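Local coordinates for phospholethanolamine N-methyltransferase 2 (Haemonchus contortus, PDB 4KRI), which probably transfers methyl groups from S-adenosylmethionine to phosphomonomethylethanolamine and its methylated product on the nematode route to phosphocholine, at residues I28-D33 with I68-L73. Residues are numbered along the deposited sequence; the frame is centred on the assembly and turned at random.
Sequences ILCPQD and IVNQAL
Leu29 and Val69 sit side by side at the C-terminal ends of two adjacent interior parallel strands, in the N-terminal part of this di-domain methyltransferase, away from the ligand-bound catalytic part. Parallel strands with helices packed on a face are consistent with a Rossmann-like alpha/beta fold. Within the two segments the parallel register is set by two backbone bonds that straddle Leu29: its N reaches Ile68 O at 2.9 Å (N-H...O angle 165°), and its O accepts from Asn70 N at 2.9 Å (169°). Side chains alternate accordingly, Ile28 and Ile68 on the face covered by helices 33-40 and 5-18, Leu29 and Val69 on the other.

On that second face, Leu29 has CG anti to its backbone N (chi1 167°), which carries the branch alongside Val69, with CD2 3.9 Å from Val69 CG1. The branch carbon itself meets Ala72 beyond the strand end, Leu29 CG to Ala72 CB being 3.7 Å. Gln71, with positive phi and psi, turns the chain so that this methyl comes back toward segment 28-33.

At the strand ends the contact continues through Cys30, just beyond its strand, and Asn70, the last residue of the other. Cys30 SG lies in van der Waals contact with Asn70 ND2 (3.7 Å), while Asn70 OD1 is hydrogen-bonded to Arg103 on strand 98-105, a link that helps fix the amide. Finally, the ring of Pro31 packs against the turn, its CD 3.5 Å from Asn70 O and its CG 3.5 Å from Gln71 O.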
ATOM      1  N   ILE A  28      25.840  -5.790   7.939  1.00 24.83           N
ATOM      2  CA  ILE A  28      24.795  -6.680   8.425  1.00 25.46           C
ATOM      3  C   ILE A  28      24.758  -6.627   9.949  1.00 24.97           C
ATOM      4  O   ILE A  28      25.770  -6.838  10.604  1.00 27.04           O
ATOM      5  CB  ILE A  28      25.069  -8.131   7.984  1.00 27.59           C
ATOM      6  CG1 ILE A  28      25.076  -8.216   6.451  1.00 29.18           C
ATOM      7  CG2 ILE A  28      24.014  -9.075   8.562  1.00 33.90           C
ATOM      8  CD1 ILE A  28      25.518  -9.556   5.899  1.00 36.87           C
ATOM      9  N   LEU A  29      23.595  -6.307  10.502  1.00 24.71           N
ATOM     10  CA  LEU A  29      23.400  -6.352  11.944  1.00 23.10           C
ATOM     11  C   LEU A  29      22.399  -7.465  12.203  1.00 23.66           C
ATOM     12  O   LEU A  29      21.226  -7.341  11.845  1.00 25.14           O
ATOM     13  CB  LEU A  29      22.863  -5.013  12.458  1.00 26.23           C
ATOM     14  CG  LEU A  29      22.311  -4.962  13.889  1.00 32.99           C
ATOM     15  CD1 LEU A  29      23.340  -5.424  14.902  1.00 31.64           C
ATOM     16  CD2 LEU A  29      21.844  -3.541  14.214  1.00 31.68           C
ATOM     17  N   CYS A  30      22.869  -8.559  12.793  1.00 28.05           N
ATOM     18  CA  CYS A  30      22.046  -9.749  12.956  1.00 32.66           C
ATOM     19  C   CYS A  30      22.643 -10.581  14.072  1.00 36.23           C
ATOM     20  O   CYS A  30      23.748 -11.110  13.926  1.00 38.55           O
ATOM     21  CB  CYS A  30      22.025 -10.551  11.652  1.00 35.02           C
ATOM     22  SG  CYS A  30      20.932 -12.005  11.640  1.00 39.90           S
ATOM     23  N   PRO A  31      21.919 -10.694  15.195  1.00 32.92           N
ATOM     24  CA  PRO A  31      22.473 -11.402  16.356  1.00 37.60           C
ATOM     25  C   PRO A  31      22.534 -12.920  16.170  1.00 45.41           C
ATOM     26  O   PRO A  31      23.292 -13.581  16.883  1.00 46.94           O
ATOM     27  CB  PRO A  31      21.503 -11.032  17.484  1.00 42.28           C
ATOM     28  CG  PRO A  31      20.214 -10.748  16.791  1.00 42.46           C
ATOM     29  CD  PRO A  31      20.591 -10.115  15.475  1.00 35.83           C
ATOM     30  N   GLN A  32      21.756 -13.466  15.237  1.00 42.64           N
ATOM     31  CA  GLN A  32      21.764 -14.916  15.013  1.00 47.49           C
ATOM     32  C   GLN A  32      22.736 -15.311  13.894  1.00 46.26           C
ATOM     33  O   GLN A  32      22.532 -14.970  12.728  1.00 40.92           O
ATOM     34  CB  GLN A  32      20.347 -15.426  14.726  1.00 53.24           C
ATOM     35  CG  GLN A  32      20.266 -16.892  14.299  1.00 70.30           C
ATOM     36  CD  GLN A  32      20.849 -17.865  15.319  1.00 82.02           C
ATOM     37  OE1 GLN A  32      21.733 -18.661  14.995  1.00 84.54           O
ATOM     38  NE2 GLN A  32      20.338 -17.820  16.549  1.00 84.95           N
ATOM     39  N   ASP A  33      23.792 -16.039  14.255  1.00 50.88           N
ATOM     40  CA  ASP A  33      24.912 -16.277  13.343  1.00 51.95           C
ATOM     41  C   ASP A  33      24.553 -17.019  12.054  1.00 47.38           C
ATOM     42  O   ASP A  33      25.080 -16.709  10.985  1.00 43.62           O
ATOM     43  CB  ASP A  33      26.046 -16.994  14.080  1.00 61.28           C
ATOM     44  CG  ASP A  33      26.628 -16.153  15.199  1.00 67.20           C
ATOM     45  OD1 ASP A  33      26.796 -16.684  16.320  1.00 73.79           O
ATOM     46  OD2 ASP A  33      26.913 -14.958  14.952  1.00 57.06           O
ATOM     47  N   ILE A  68      21.731  -4.172   6.224  1.00 22.86           N
ATOM     48  CA  ILE A  68      20.654  -5.132   6.425  1.00 19.92           C
ATOM     49  C   ILE A  68      20.567  -5.436   7.906  1.00 25.76           C
ATOM     50  O   ILE A  68      21.541  -5.877   8.505  1.00 25.32           O
ATOM     51  CB  ILE A  68      20.945  -6.432   5.657  1.00 22.86           C
ATOM     52  CG1 ILE A  68      21.161  -6.109   4.171  1.00 28.42           C
ATOM     53  CG2 ILE A  68      19.803  -7.417   5.822  1.00 26.40           C
ATOM     54  CD1 ILE A  68      21.717  -7.260   3.378  1.00 38.57           C
ATOM     55  N   VAL A  69      19.403  -5.185   8.502  1.00 18.52           N
ATOM     56  CA  VAL A  69      19.238  -5.358   9.936  1.00 21.44           C
ATOM     57  C   VAL A  69      18.170  -6.412  10.139  1.00 25.28           C
ATOM     58  O   VAL A  69      17.016  -6.219   9.759  1.00 26.92           O
ATOM     59  CB  VAL A  69      18.818  -4.042  10.619  1.00 24.60           C
ATOM     60  CG1 VAL A  69      18.649  -4.232  12.129  1.00 26.89           C
ATOM     61  CG2 VAL A  69      19.856  -2.969  10.355  1.00 27.08           C
ATOM     62  N   ASN A  70      18.551  -7.531  10.738  1.00 25.33           N
ATOM     63  CA  ASN A  70      17.670  -8.687  10.768  1.00 22.75           C
ATOM     64  C   ASN A  70      17.402  -9.193  12.190  1.00 24.04           C
ATOM     65  O   ASN A  70      18.295  -9.731  12.842  1.00 24.76           O
ATOM     66  CB  ASN A  70      18.281  -9.813   9.921  1.00 27.19           C
ATOM     67  CG  ASN A  70      17.337 -10.980   9.742  1.00 27.90           C
ATOM     68  OD1 ASN A  70      16.117 -10.803   9.710  1.00 28.35           O
ATOM     69  ND2 ASN A  70      17.888 -12.176   9.619  1.00 32.46           N
ATOM     70  N   GLN A  71      16.173  -8.982  12.665  1.00 24.73           N
ATOM     71  CA  GLN A  71      15.747  -9.438  13.996  1.00 30.16           C
ATOM     72  C   GLN A  71      16.650  -8.924  15.112  1.00 28.54           C
ATOM     73  O   GLN A  71      17.003  -9.665  16.027  1.00 32.07           O
ATOM     74  CB  GLN A  71      15.658 -10.964  14.048  1.00 34.25           C
ATOM     75  CG  GLN A  71      14.607 -11.547  13.105  1.00 38.51           C
ATOM     76  CD  GLN A  71      13.163 -11.471  13.642  1.00 45.66           C
ATOM     77  OE1 GLN A  71      12.674 -10.410  14.083  1.00 34.00           O
ATOM     78  NE2 GLN A  71      12.468 -12.612  13.585  1.00 35.09           N
ATOM     79  N   ALA A  72      16.995  -7.644  15.041  1.00 27.81           N
ATOM     80  CA  ALA A  72      17.974  -7.072  15.962  1.00 30.17           C
ATOM     81  C   ALA A  72      17.377  -6.020  16.889  1.00 30.33           C
ATOM     82  O   ALA A  72      18.070  -5.502  17.771  1.00 35.74           O
ATOM     83  CB  ALA A  72      19.137  -6.476  15.171  1.00 25.02           C
ATOM     84  N   LEU A  73      16.098  -5.707  16.701  1.00 28.11           N
ATOM     85  CA  LEU A  73      15.510  -4.543  17.358  1.00 24.24           C
ATOM     86  C   LEU A  73      14.430  -4.849  18.394  1.00 31.82           C
ATOM     87  O   LEU A  73      13.568  -4.007  18.631  1.00 32.59           O
ATOM     88  CB  LEU A  73      14.931  -3.581  16.317  1.00 26.54           C
ATOM     89  CG  LEU A  73      15.906  -3.029  15.282  1.00 35.16           C
ATOM     90  CD1 LEU A  73      15.281  -1.850  14.551  1.00 38.51           C
ATOM     91  CD2 LEU A  73      17.211  -2.629  15.941  1.00 31.89           C
TER